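Local structure of ribosome maturation protein SDO1 homolog (Methanothermobacter thermautotrophicus, 2WBM) at residues R121-N126 with K161-Q166; N126-E131 with K144-A149; L139-K144 with T176-K181; I169-I174 with I180-V185; T210-E213 with S219-A222. The protein probably acts in ribosome maturation and binds RNA, like other proteins of the SBDS/SDO1 family. All blocks are in the same frame, centred on the assembly; numbering follows the deposited sequence.

Contact 1: R121-N126 with K161-Q166; sequences RLKIIN and KTVDEQ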
# COMPACT_ATOMS: atom_id res chain seq x y z
N ARG A 121 -9.61 0.40 2.44
CA ARG A 121 -10.53 1.07 1.50
C ARG A 121 -10.02 2.47 1.17
O ARG A 121 -9.90 2.85 0.00
CB ARG A 121 -11.94 1.14 2.10
CG ARG A 121 -13.01 1.71 1.17
CD ARG A 121 -14.36 1.85 1.89
NE ARG A 121 -14.39 3.02 2.76
CZ ARG A 121 -14.68 4.26 2.36
NH1 ARG A 121 -15.01 4.49 1.09
NH2 ARG A 121 -14.67 5.25 3.23
N LEU A 122 -9.70 3.24 2.21
CA LEU A 122 -9.22 4.61 1.99
C LEU A 122 -7.88 4.62 1.24
O LEU A 122 -7.69 5.43 0.34
CB LEU A 122 -9.13 5.40 3.30
CG LEU A 122 -8.62 6.85 3.17
CD1 LEU A 122 -9.55 7.74 2.31
CD2 LEU A 122 -8.36 7.51 4.53
N LYS A 123 -6.97 3.72 1.61
CA LYS A 123 -5.65 3.67 0.97
C LYS A 123 -5.77 3.28 -0.51
O LYS A 123 -5.06 3.83 -1.36
CB LYS A 123 -4.72 2.72 1.73
CG LYS A 123 -4.29 3.27 3.06
CD LYS A 123 -3.51 2.27 3.87
CE LYS A 123 -2.96 2.93 5.13
NZ LYS A 123 -2.59 1.91 6.16
N ILE A 124 -6.69 2.36 -0.80
CA ILE A 124 -6.94 1.94 -2.19
C ILE A 124 -7.50 3.11 -3.01
O ILE A 124 -7.04 3.36 -4.13
CB ILE A 124 -7.90 0.72 -2.27
CG1 ILE A 124 -7.21 -0.56 -1.77
CG2 ILE A 124 -8.42 0.50 -3.70
CD1 ILE A 124 -8.23 -1.66 -1.31
N ILE A 125 -8.49 3.81 -2.45
CA ILE A 125 -9.06 4.96 -3.15
C ILE A 125 -7.94 5.96 -3.47
O ILE A 125 -7.84 6.47 -4.59
CB ILE A 125 -10.17 5.65 -2.31
CG1 ILE A 125 -11.42 4.74 -2.24
CG2 ILE A 125 -10.51 7.06 -2.86
CD1 ILE A 125 -12.45 5.15 -1.18
N ASN A 126 -7.12 6.26 -2.47
CA ASN A 126 -6.06 7.25 -2.65
C ASN A 126 -5.01 6.83 -3.66
O ASN A 126 -4.57 7.65 -4.47
CB ASN A 126 -5.44 7.66 -1.32
CG ASN A 126 -6.36 8.55 -0.51
OD1 ASN A 126 -7.24 9.23 -1.06
ND2 ASN A 126 -6.18 8.55 0.80
N LYS A 161 -5.53 -8.68 2.51
CA LYS A 161 -4.71 -8.56 1.30
C LYS A 161 -4.06 -7.19 1.24
O LYS A 161 -4.67 -6.20 1.60
CB LYS A 161 -5.58 -8.76 0.06
CG LYS A 161 -6.11 -10.18 -0.10
CD LYS A 161 -6.87 -10.31 -1.40
CE LYS A 161 -7.59 -11.65 -1.48
NZ LYS A 161 -8.47 -11.67 -2.68
N THR A 162 -2.81 -7.14 0.80
CA THR A 162 -2.09 -5.86 0.74
C THR A 162 -2.81 -4.84 -0.15
O THR A 162 -3.49 -5.19 -1.12
CB THR A 162 -0.66 -6.03 0.26
OG1 THR A 162 -0.66 -6.51 -1.09
CG2 THR A 162 0.12 -7.01 1.17
N VAL A 163 -2.67 -3.57 0.21
CA VAL A 163 -3.19 -2.48 -0.63
C VAL A 163 -2.70 -2.62 -2.08
O VAL A 163 -3.49 -2.49 -3.01
CB VAL A 163 -2.85 -1.10 -0.04
CG1 VAL A 163 -3.18 0.01 -1.02
CG2 VAL A 163 -3.62 -0.89 1.25
N ASP A 164 -1.40 -2.89 -2.26
CA ASP A 164 -0.81 -3.10 -3.58
C ASP A 164 -1.56 -4.13 -4.43
O ASP A 164 -1.91 -3.86 -5.58
CB ASP A 164 0.66 -3.50 -3.47
CG ASP A 164 1.56 -2.32 -3.18
OD1 ASP A 164 1.14 -1.17 -3.42
OD2 ASP A 164 2.70 -2.54 -2.71
N GLU A 165 -1.81 -5.32 -3.86
CA GLU A 165 -2.55 -6.35 -4.57
C GLU A 165 -3.99 -5.92 -4.86
O GLU A 165 -4.50 -6.14 -5.96
CB GLU A 165 -2.54 -7.68 -3.83
CG GLU A 165 -3.04 -8.84 -4.68
CD GLU A 165 -3.46 -10.06 -3.88
OE1 GLU A 165 -3.36 -10.04 -2.63
OE2 GLU A 165 -3.89 -11.04 -4.51
N GLN A 166 -4.64 -5.30 -3.88
CA GLN A 166 -6.04 -4.93 -4.06
C GLN A 166 -6.23 -3.80 -5.05
O GLN A 166 -7.26 -3.74 -5.73
CB GLN A 166 -6.69 -4.58 -2.74
CG GLN A 166 -6.72 -5.73 -1.75
CD GLN A 166 -7.77 -5.50 -0.68
OE1 GLN A 166 -8.96 -5.42 -0.98
NE2 GLN A 166 -7.33 -5.40 0.57
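The side-chain nitrogen NE2 of Q166, the residue whose aliphatic part meets I124, is gripped by two backbone carbonyls. It donates to K161 O at 3.0 Å, from above the carbonyl plane although close to the plane of its own amide, and a second bond goes to D158 O. The amide of Q166 is thus tied to the chain that leads into helix 163-174, while its aliphatic part packs on helix 110-131 in the three-helix bundle of SBDS domain II. No hydrogen bond joins the two segments directly; carbon does the work. I124 CG1 stands beside its own backbone N (chi1 -71°), and the nearly straight continuation (chi2 158°) sends CD1 across to Q166 CB at 3.6 Å, the two side chains crossing at about a right angle. On the N-terminal side, V163 CG1 reaches I124 CG1 at 4.1 Å as the two residues slide past each other in opposite directions. The other methyl of V163, CG2, rests on K123 CB at 3.8 Å and also nears CD, farther along the lysine. K123 uses only this aliphatic part here: its extended chain leads away and ends in a salt bridge to D119 within its own helix. The start of helix 163-174 is fixed by T162, an N-cap whose OG1 accepts from E165 N at 3.2 Å.

Contact 2: N126-E131 with K144-A149; sequences NKIARE and KRIEKA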
# COMPACT_ATOMS: atom_id res chain seq x y z
N ASN A 126 -7.12 6.26 -2.47
CA ASN A 126 -6.06 7.25 -2.65
C ASN A 126 -5.01 6.83 -3.66
O ASN A 126 -4.57 7.65 -4.47
CB ASN A 126 -5.44 7.66 -1.32
CG ASN A 126 -6.36 8.55 -0.51
OD1 ASN A 126 -7.24 9.23 -1.06
ND2 ASN A 126 -6.18 8.55 0.80
N LYS A 127 -4.61 5.57 -3.62
CA LYS A 127 -3.58 5.06 -4.52
C LYS A 127 -4.09 5.08 -5.96
O LYS A 127 -3.36 5.49 -6.87
CB LYS A 127 -3.12 3.65 -4.11
CG LYS A 127 -2.09 3.02 -5.06
CD LYS A 127 -0.77 3.78 -5.05
CE LYS A 127 0.34 2.97 -5.70
NZ LYS A 127 1.55 3.81 -5.86
N ILE A 128 -5.33 4.65 -6.16
CA ILE A 128 -5.94 4.75 -7.50
C ILE A 128 -6.04 6.21 -7.97
O ILE A 128 -5.66 6.51 -9.11
CB ILE A 128 -7.32 4.03 -7.59
CG1 ILE A 128 -7.14 2.53 -7.33
CG2 ILE A 128 -7.97 4.30 -8.96
CD1 ILE A 128 -8.46 1.72 -7.28
N ALA A 129 -6.50 7.10 -7.10
CA ALA A 129 -6.64 8.52 -7.45
C ALA A 129 -5.29 9.15 -7.79
O ALA A 129 -5.22 10.02 -8.65
CB ALA A 129 -7.30 9.30 -6.33
N ARG A 130 -4.24 8.70 -7.10
CA ARG A 130 -2.88 9.19 -7.32
C ARG A 130 -2.32 8.73 -8.68
O ARG A 130 -1.69 9.52 -9.40
CB ARG A 130 -2.01 8.69 -6.16
CG ARG A 130 -0.51 8.85 -6.26
CD ARG A 130 0.09 8.14 -5.03
NE ARG A 130 -0.56 8.57 -3.79
CZ ARG A 130 -0.96 7.77 -2.80
NH1 ARG A 130 -0.80 6.45 -2.87
NH2 ARG A 130 -1.55 8.29 -1.72
N GLU A 131 -2.55 7.46 -9.03
CA GLU A 131 -1.88 6.89 -10.20
C GLU A 131 -2.68 7.03 -11.49
O GLU A 131 -2.11 6.95 -12.58
CB GLU A 131 -1.53 5.42 -9.97
CG GLU A 131 -0.65 5.14 -8.74
CD GLU A 131 0.78 5.65 -8.86
OE1 GLU A 131 1.28 5.91 -9.98
OE2 GLU A 131 1.43 5.79 -7.80
N LYS A 144 -13.14 11.16 -4.65
CA LYS A 144 -14.60 10.96 -4.59
C LYS A 144 -15.16 10.20 -5.80
O LYS A 144 -16.11 9.44 -5.67
CB LYS A 144 -15.32 12.31 -4.45
CG LYS A 144 -15.17 12.95 -3.08
CD LYS A 144 -15.70 14.39 -3.10
CE LYS A 144 -15.26 15.16 -1.86
NZ LYS A 144 -15.78 14.57 -0.59
N ARG A 145 -14.56 10.41 -6.98
CA ARG A 145 -15.03 9.76 -8.20
C ARG A 145 -14.68 8.28 -8.20
O ARG A 145 -15.49 7.43 -8.63
CB ARG A 145 -14.46 10.44 -9.45
CG ARG A 145 -15.11 10.00 -10.76
CD ARG A 145 -16.54 10.50 -10.82
NE ARG A 145 -17.38 9.80 -11.78
CZ ARG A 145 -17.94 8.60 -11.58
NH1 ARG A 145 -17.72 7.93 -10.45
NH2 ARG A 145 -18.71 8.06 -12.52
N ILE A 146 -13.47 7.97 -7.73
CA ILE A 146 -13.00 6.60 -7.59
C ILE A 146 -13.90 5.87 -6.59
O ILE A 146 -14.31 4.74 -6.84
CB ILE A 146 -11.52 6.54 -7.10
CG1 ILE A 146 -10.56 7.23 -8.09
CG2 ILE A 146 -11.09 5.10 -6.82
CD1 ILE A 146 -10.72 6.80 -9.53
N GLU A 147 -14.18 6.52 -5.47
CA GLU A 147 -15.05 5.94 -4.44
C GLU A 147 -16.43 5.60 -5.02
O GLU A 147 -16.97 4.53 -4.75
CB GLU A 147 -15.19 6.91 -3.26
CG GLU A 147 -16.01 6.37 -2.11
CD GLU A 147 -16.10 7.35 -0.95
OE1 GLU A 147 -16.26 8.56 -1.20
OE2 GLU A 147 -16.00 6.91 0.20
N LYS A 148 -16.99 6.53 -5.80
CA LYS A 148 -18.30 6.32 -6.41
C LYS A 148 -18.30 5.14 -7.37
O LYS A 148 -19.25 4.36 -7.39
CB LYS A 148 -18.79 7.61 -7.10
CG LYS A 148 -19.47 8.61 -6.16
CD LYS A 148 -18.99 8.45 -4.71
CE LYS A 148 -18.79 9.79 -4.01
NZ LYS A 148 -17.69 9.66 -3.00
N ALA A 149 -17.22 5.01 -8.14
CA ALA A 149 -17.04 3.89 -9.07
C ALA A 149 -16.97 2.54 -8.33
O ALA A 149 -17.56 1.56 -8.77
CB ALA A 149 -15.77 4.09 -9.91
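I128 and I146 form the tight part of this contact, where helices 110-131 and 143-152 of the three-helix bundle of domain II meet. The branch methyl I128 CG2 is held in the fork of the opposing isoleucine, with I146 CD1 at 3.8 Å and I146 CG2 at 3.9 Å. The fork comes from I146 bending at its second torsion (chi2 -50°), which folds CD1 back to lie on the same partner as CG2. Next to it, A129 lets the backbones close in: its CA is 6.6 Å from the CA of I146, and its CB touches I146 CG1 at 4.2 Å. All three residues are buried. V167 and V170 of helix 163-174 also pack against I128, so the third helix joins the same interior.

The far side of helix 143-152 is looser. K144 is exposed, and K148, partly exposed, makes a weak bond from NZ back to K144 O. E147 OE2 bridges to R121, about two turns before I128 along the long helix. Across helix 110-131 from I146, the polar layer is firmer: E131 gives OE1 to K184, while K127 NZ meets E131 OE2 at 2.8 Å from above the carboxylate plane.

Contact 3: L139-K144 with T176-K181; sequences LPHPPK and TKIPIK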
# COMPACT_ATOMS: atom_id res chain seq x y z
N LEU A 139 -6.85 13.77 -17.77
CA LEU A 139 -6.99 14.42 -16.46
C LEU A 139 -7.12 13.42 -15.29
O LEU A 139 -7.49 12.27 -15.50
CB LEU A 139 -8.19 15.37 -16.47
CG LEU A 139 -8.16 16.53 -17.47
CD1 LEU A 139 -9.48 17.29 -17.45
CD2 LEU A 139 -6.97 17.46 -17.20
N PRO A 140 -6.82 13.88 -14.06
CA PRO A 140 -6.97 13.05 -12.86
C PRO A 140 -8.42 12.78 -12.51
O PRO A 140 -9.30 13.57 -12.87
CB PRO A 140 -6.36 13.93 -11.76
CG PRO A 140 -5.51 14.93 -12.46
CD PRO A 140 -6.25 15.20 -13.73
N HIS A 141 -8.68 11.67 -11.82
CA HIS A 141 -9.97 11.44 -11.18
C HIS A 141 -9.83 11.83 -9.71
O HIS A 141 -8.93 11.34 -9.03
CB HIS A 141 -10.36 9.96 -11.26
CG HIS A 141 -10.75 9.50 -12.63
ND1 HIS A 141 -11.89 9.92 -13.27
CD2 HIS A 141 -10.16 8.61 -13.47
CE1 HIS A 141 -11.98 9.33 -14.45
NE2 HIS A 141 -10.94 8.53 -14.60
N PRO A 142 -10.72 12.70 -9.21
CA PRO A 142 -10.70 12.97 -7.77
C PRO A 142 -11.00 11.69 -6.98
O PRO A 142 -11.69 10.79 -7.49
CB PRO A 142 -11.84 13.98 -7.59
CG PRO A 142 -12.05 14.57 -8.94
CD PRO A 142 -11.77 13.46 -9.90
N PRO A 143 -10.47 11.58 -5.74
CA PRO A 143 -10.80 10.45 -4.85
C PRO A 143 -12.30 10.13 -4.77
O PRO A 143 -12.67 8.96 -4.85
CB PRO A 143 -10.27 10.92 -3.49
CG PRO A 143 -9.07 11.75 -3.86
CD PRO A 143 -9.45 12.46 -5.14
N LYS A 144 -13.14 11.16 -4.65
CA LYS A 144 -14.60 10.96 -4.59
C LYS A 144 -15.16 10.20 -5.80
O LYS A 144 -16.11 9.44 -5.67
CB LYS A 144 -15.32 12.31 -4.45
CG LYS A 144 -15.17 12.95 -3.08
CD LYS A 144 -15.70 14.39 -3.10
CE LYS A 144 -15.26 15.16 -1.86
NZ LYS A 144 -15.78 14.57 -0.59
N THR A 176 -14.91 -0.72 -15.90
CA THR A 176 -16.16 -0.80 -16.67
C THR A 176 -17.15 0.30 -16.26
O THR A 176 -18.12 0.56 -16.97
CB THR A 176 -16.84 -2.18 -16.57
OG1 THR A 176 -16.88 -2.61 -15.21
CG2 THR A 176 -16.08 -3.21 -17.41
N LYS A 177 -16.90 0.94 -15.13
CA LYS A 177 -17.76 2.01 -14.65
C LYS A 177 -17.28 3.39 -15.08
O LYS A 177 -18.09 4.25 -15.43
CB LYS A 177 -17.95 1.94 -13.13
CG LYS A 177 -18.52 0.62 -12.63
CD LYS A 177 -19.84 0.26 -13.32
CE LYS A 177 -20.44 -1.02 -12.72
NZ LYS A 177 -21.58 -1.53 -13.54
N ILE A 178 -15.96 3.60 -15.06
CA ILE A 178 -15.38 4.87 -15.52
C ILE A 178 -14.17 4.66 -16.42
O ILE A 178 -13.51 3.62 -16.33
CB ILE A 178 -14.98 5.81 -14.35
CG1 ILE A 178 -14.18 5.06 -13.28
CG2 ILE A 178 -16.21 6.49 -13.78
CD1 ILE A 178 -13.35 5.97 -12.39
N PRO A 179 -13.88 5.65 -17.30
CA PRO A 179 -12.71 5.57 -18.16
C PRO A 179 -11.49 5.79 -17.30
O PRO A 179 -11.34 6.87 -16.72
CB PRO A 179 -12.90 6.74 -19.13
CG PRO A 179 -14.29 7.22 -18.94
CD PRO A 179 -14.65 6.88 -17.54
N ILE A 180 -10.63 4.78 -17.20
CA ILE A 180 -9.52 4.85 -16.24
C ILE A 180 -8.33 3.99 -16.63
O ILE A 180 -8.48 2.87 -17.14
CB ILE A 180 -10.00 4.51 -14.80
CG1 ILE A 180 -8.94 4.86 -13.76
CG2 ILE A 180 -10.49 3.04 -14.71
CD1 ILE A 180 -9.47 4.96 -12.34
N LYS A 181 -7.13 4.52 -16.36
CA LYS A 181 -5.88 3.86 -16.67
C LYS A 181 -4.84 4.45 -15.73
O LYS A 181 -4.89 5.64 -15.42
CB LYS A 181 -5.51 4.17 -18.12
CG LYS A 181 -4.39 3.35 -18.71
CD LYS A 181 -4.07 3.83 -20.13
CE LYS A 181 -2.96 3.02 -20.79
NZ LYS A 181 -1.63 3.25 -20.15
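H141 reaches across to the 176-181 loop and gives its NE2 hydrogen to P179 O, at a distance of 2.7 Å and an N-H...O angle of 150°. The acceptor lies near the imidazole plane, at the ring edge. This is a loop-to-loop tie within SBDS domain II, a three-helix bundle: one loop leads into helix 143-152, the other carries the chain from helix 163-174 to strand 181-191.

Over one face of the imidazole sits I178 CD1, 4.1 Å from the ring centroid and only 6° off the ring normal, a CH-pi contact almost exactly centred. I178 gets there with CG1 held between its own backbone N and carbonyl carbon (chi1 48°), CD1 then reaching out along an extended second bond. I180 approaches obliquely, its CD1 at 3.9 Å from H141 CD2. Edge bond and face contact together fix both the tilt and the spin of the buried ring.

Further out, I146 of helix 143-152 packs against both H141 and I180, while R145 of the same helix lies against I178. N134 touches H141 and P179 from the loop after strand 132-133. Just beyond H141 the chain enters helix 143-152, with P142 at the N-cap and P143 in the first turn, leaning on I125 and A129 of helix 110-131. I180, held from outside by I146, brings a second atom to the imidazole: its CG1 lies 4.0 Å from H141 CD2.

Contact 4: I169-I174 with I180-V185; sequences IVLKAI and IKFEKV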
# COMPACT_ATOMS: atom_id res chain seq x y z
N ILE A 169 -6.81 -5.35 -8.40
CA ILE A 169 -8.14 -5.99 -8.40
C ILE A 169 -9.25 -4.93 -8.55
O ILE A 169 -10.14 -5.05 -9.39
CB ILE A 169 -8.37 -6.80 -7.10
CG1 ILE A 169 -7.37 -7.97 -7.03
CG2 ILE A 169 -9.82 -7.31 -7.02
CD1 ILE A 169 -7.33 -8.69 -5.68
N VAL A 170 -9.17 -3.90 -7.72
CA VAL A 170 -10.19 -2.85 -7.71
C VAL A 170 -10.19 -2.07 -9.03
O VAL A 170 -11.25 -1.79 -9.61
CB VAL A 170 -10.05 -1.92 -6.48
CG1 VAL A 170 -11.04 -0.77 -6.56
CG2 VAL A 170 -10.26 -2.71 -5.18
N LEU A 171 -9.00 -1.75 -9.53
CA LEU A 171 -8.91 -1.03 -10.80
C LEU A 171 -9.65 -1.78 -11.90
O LEU A 171 -10.43 -1.19 -12.66
CB LEU A 171 -7.45 -0.77 -11.18
CG LEU A 171 -7.21 -0.01 -12.49
CD1 LEU A 171 -7.84 1.38 -12.45
CD2 LEU A 171 -5.71 0.06 -12.78
N LYS A 172 -9.42 -3.10 -11.97
CA LYS A 172 -10.07 -3.94 -12.96
C LYS A 172 -11.60 -3.92 -12.81
O LYS A 172 -12.32 -3.87 -13.82
CB LYS A 172 -9.54 -5.38 -12.86
CG LYS A 172 -9.59 -6.11 -14.17
CD LYS A 172 -9.55 -7.62 -13.99
CE LYS A 172 -9.74 -8.32 -15.33
NZ LYS A 172 -9.94 -9.78 -15.16
N ALA A 173 -12.07 -3.94 -11.57
CA ALA A 173 -13.51 -3.90 -11.27
C ALA A 173 -14.17 -2.58 -11.68
O ALA A 173 -15.30 -2.58 -12.19
CB ALA A 173 -13.77 -4.20 -9.79
N ILE A 174 -13.49 -1.46 -11.48
CA ILE A 174 -14.10 -0.15 -11.76
C ILE A 174 -13.93 0.37 -13.19
O ILE A 174 -14.61 1.31 -13.60
CB ILE A 174 -13.65 0.93 -10.75
CG1 ILE A 174 -12.16 1.26 -10.93
CG2 ILE A 174 -14.01 0.51 -9.31
CD1 ILE A 174 -11.66 2.43 -10.09
N ILE A 180 -10.63 4.78 -17.20
CA ILE A 180 -9.52 4.85 -16.24
C ILE A 180 -8.33 3.99 -16.63
O ILE A 180 -8.48 2.87 -17.14
CB ILE A 180 -10.00 4.51 -14.80
CG1 ILE A 180 -8.94 4.86 -13.76
CG2 ILE A 180 -10.49 3.04 -14.71
CD1 ILE A 180 -9.47 4.96 -12.34
N LYS A 181 -7.13 4.52 -16.36
CA LYS A 181 -5.88 3.86 -16.67
C LYS A 181 -4.84 4.45 -15.73
O LYS A 181 -4.89 5.64 -15.42
CB LYS A 181 -5.51 4.17 -18.12
CG LYS A 181 -4.39 3.35 -18.71
CD LYS A 181 -4.07 3.83 -20.13
CE LYS A 181 -2.96 3.02 -20.79
NZ LYS A 181 -1.63 3.25 -20.15
N PHE A 182 -3.90 3.63 -15.28
CA PHE A 182 -2.72 4.12 -14.56
C PHE A 182 -1.74 4.64 -15.60
O PHE A 182 -1.41 3.95 -16.57
CB PHE A 182 -2.07 3.00 -13.76
CG PHE A 182 -2.71 2.76 -12.41
CD1 PHE A 182 -3.96 3.28 -12.10
CD2 PHE A 182 -2.06 1.98 -11.46
CE1 PHE A 182 -4.55 3.05 -10.85
CE2 PHE A 182 -2.65 1.74 -10.21
CZ PHE A 182 -3.89 2.28 -9.92
N GLU A 183 -1.29 5.87 -15.42
CA GLU A 183 -0.34 6.47 -16.36
C GLU A 183 0.45 7.57 -15.68
O GLU A 183 -0.12 8.42 -14.99
CB GLU A 183 -1.07 7.03 -17.58
CG GLU A 183 -0.15 7.33 -18.76
CD GLU A 183 -0.90 7.37 -20.09
OE1 GLU A 183 -1.67 6.42 -20.38
OE2 GLU A 183 -0.70 8.34 -20.84
N LYS A 184 1.76 7.55 -15.89
CA LYS A 184 2.61 8.63 -15.45
C LYS A 184 2.51 9.71 -16.52
O LYS A 184 2.26 9.40 -17.69
CB LYS A 184 4.08 8.20 -15.32
CG LYS A 184 4.32 6.97 -14.47
CD LYS A 184 4.11 7.21 -12.98
CE LYS A 184 4.33 5.89 -12.21
NZ LYS A 184 3.92 5.96 -10.78
N VAL A 185 2.65 10.96 -16.12
CA VAL A 185 2.68 12.08 -17.07
C VAL A 185 3.93 12.90 -16.82
O VAL A 185 4.50 12.86 -15.72
CB VAL A 185 1.43 12.98 -17.00
CG1 VAL A 185 0.15 12.15 -17.21
CG2 VAL A 185 1.38 13.74 -15.68
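Where the last helix of the bundle gives way to strand 181-191, L171 and I174 of helix 163-174 pack on I180 and F182. L171 does most of it, with one methyl for each partner. CD2 lies over a face of the F182 ring, 3.8 Å from its centroid and 15° off the normal, slightly toward the rim and nearest to CD1 and CE1: a CH-pi contact. The other methyl, L171 CD1, touches I180 CG2 at 3.9 Å and stands equally near the CG1 and CD1 of that residue. With CG anti to the nitrogen of its own backbone (chi1 -180°), L171 points outward from the helix and presents both methyls to the strand.

The short turn between these elements thus brings the end of the domain II bundle onto the root of strand 181-191, which runs on into the C-terminal domain. One turn later in the helix, I174 CD1 adds a second hold on I180, meeting its CD1 at 4.0 Å.

K181 and E183 make a polar pair on the other side of the strand. K181 points away from the helix, and its NZ bridges to E183 OE1 at 3.2 Å, while the backbone of E183 pairs with that of E131.

Contact 5: T210-E213 with S219-A222; sequences TNEE and SWIA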
# COMPACT_ATOMS: atom_id res chain seq x y z
N THR A 210 13.38 14.38 -14.75
CA THR A 210 14.00 13.67 -15.89
C THR A 210 14.96 14.60 -16.64
O THR A 210 15.90 14.15 -17.28
CB THR A 210 12.94 13.13 -16.86
OG1 THR A 210 12.17 14.21 -17.40
CG2 THR A 210 12.00 12.15 -16.12
N ASN A 211 14.69 15.90 -16.58
CA ASN A 211 15.53 16.90 -17.23
C ASN A 211 15.38 18.20 -16.44
O ASN A 211 14.32 18.51 -15.90
CB ASN A 211 15.13 17.16 -18.71
CG ASN A 211 14.99 15.91 -19.53
OD1 ASN A 211 15.92 15.50 -20.29
ND2 ASN A 211 13.84 15.29 -19.44
N GLU A 212 16.46 18.98 -16.38
CA GLU A 212 16.39 20.30 -15.77
C GLU A 212 17.46 21.18 -16.36
O GLU A 212 18.54 20.70 -16.68
CB GLU A 212 16.49 20.23 -14.24
CG GLU A 212 17.66 19.40 -13.67
CD GLU A 212 19.01 20.10 -13.77
OE1 GLU A 212 20.01 19.42 -14.11
OE2 GLU A 212 19.07 21.31 -13.53
N GLU A 213 17.13 22.46 -16.54
CA GLU A 213 18.03 23.39 -17.22
C GLU A 213 17.88 24.78 -16.67
O GLU A 213 16.79 25.37 -16.69
CB GLU A 213 17.73 23.46 -18.73
CG GLU A 213 18.23 22.29 -19.55
CD GLU A 213 19.74 22.22 -19.59
OE1 GLU A 213 20.39 23.24 -19.85
OE2 GLU A 213 20.27 21.12 -19.36
N SER A 219 15.89 31.92 -14.64
CA SER A 219 14.88 30.97 -14.17
C SER A 219 15.37 29.53 -14.34
O SER A 219 16.42 29.28 -14.92
CB SER A 219 13.53 31.18 -14.87
OG SER A 219 13.63 30.96 -16.26
N TRP A 220 14.59 28.59 -13.81
CA TRP A 220 14.97 27.19 -13.85
C TRP A 220 13.80 26.39 -14.37
O TRP A 220 12.68 26.54 -13.89
CB TRP A 220 15.36 26.72 -12.46
CG TRP A 220 15.81 25.28 -12.35
CD1 TRP A 220 16.95 24.71 -12.88
CD2 TRP A 220 15.16 24.24 -11.60
NE1 TRP A 220 17.03 23.39 -12.52
CE2 TRP A 220 15.94 23.07 -11.74
CE3 TRP A 220 13.98 24.19 -10.84
CZ2 TRP A 220 15.60 21.86 -11.12
CZ3 TRP A 220 13.63 22.97 -10.23
CH2 TRP A 220 14.44 21.83 -10.38
N ILE A 221 14.07 25.55 -15.36
CA ILE A 221 13.05 24.68 -15.92
C ILE A 221 13.35 23.25 -15.49
O ILE A 221 14.50 22.83 -15.50
CB ILE A 221 13.01 24.76 -17.45
CG1 ILE A 221 12.38 26.09 -17.88
CG2 ILE A 221 12.24 23.54 -18.04
CD1 ILE A 221 12.37 26.32 -19.40
N ALA A 222 12.32 22.52 -15.07
CA ALA A 222 12.47 21.09 -14.80
C ALA A 222 11.34 20.34 -15.48
O ALA A 222 10.21 20.84 -15.55
CB ALA A 222 12.45 20.82 -13.32
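E213 and I221 exchange two backbone hydrogen bonds, E213 N to I221 O at 2.9 Å and I221 N to E213 O at 3.0 Å. They form a hydrogen-bonded antiparallel pair in the hairpin of strands 208-214 and 220-227, part of the C-terminal SBDS domain, whose order of strands and helices is that of a ferredoxin-like fold. The third cross-strand bond comes from a side chain: W220 NE1 donates to E212 OE2 at 3.1 Å and nearly straight (171°), meeting the anti lone pair of the carboxylate and leaving the indole almost within its own plane.

The bond runs diagonally, because E212 is paired with A222 and not with W220. E212 reaches the indole by placing CG between its backbone N and carbonyl carbon (chi1 49°) and bending again at chi2. E212 CB itself, at the foot of the side chain, lies 3.6 Å from W220 CZ2. On that side of the sheet A222 CB sits over one face of the indole, toward the rim. At the non-hydrogen-bonded pair the strands come close, with E212 CA and A222 CA 4.1 Å apart, and two CA-H...O contacts help to knit them: E212 CA to I221 O at 3.2 Å and A222 CA to N211 O at 3.4 Å.

Beyond the pair, W220 is buried against A196 and I203 of helix 196-206, and its ring meets that of W214. At the other end T210 and N211 both face V223 in a classic beta bulge, where N211 ND2 makes a weak bond to T210 OG1 at 2.8 Å.

Contacts 1 to 4 all belong to domain II and touch or overlap, whereas contact 5 stands alone in the C-terminal domain, its centre about 30 Å or more from the others. Contacts 1 and 2 share helix 110-131 and join it to helices 163-174 and 143-152; contact 2 is wholly buried, the others partly. Contacts 3 and 4 share I180, which also touches I146 of contact 2. Chemistry follows place: aliphatic packing between helices, a histidine hydrogen bond with a CH-pi contact between loops, aliphatic and CH-pi packing of helix on strand in contact 4, backbone hydrogen bonds in the hairpin. Strand 181-191, begun in contact 4, neighbours strand 220-227 of contact 5 in one sheet.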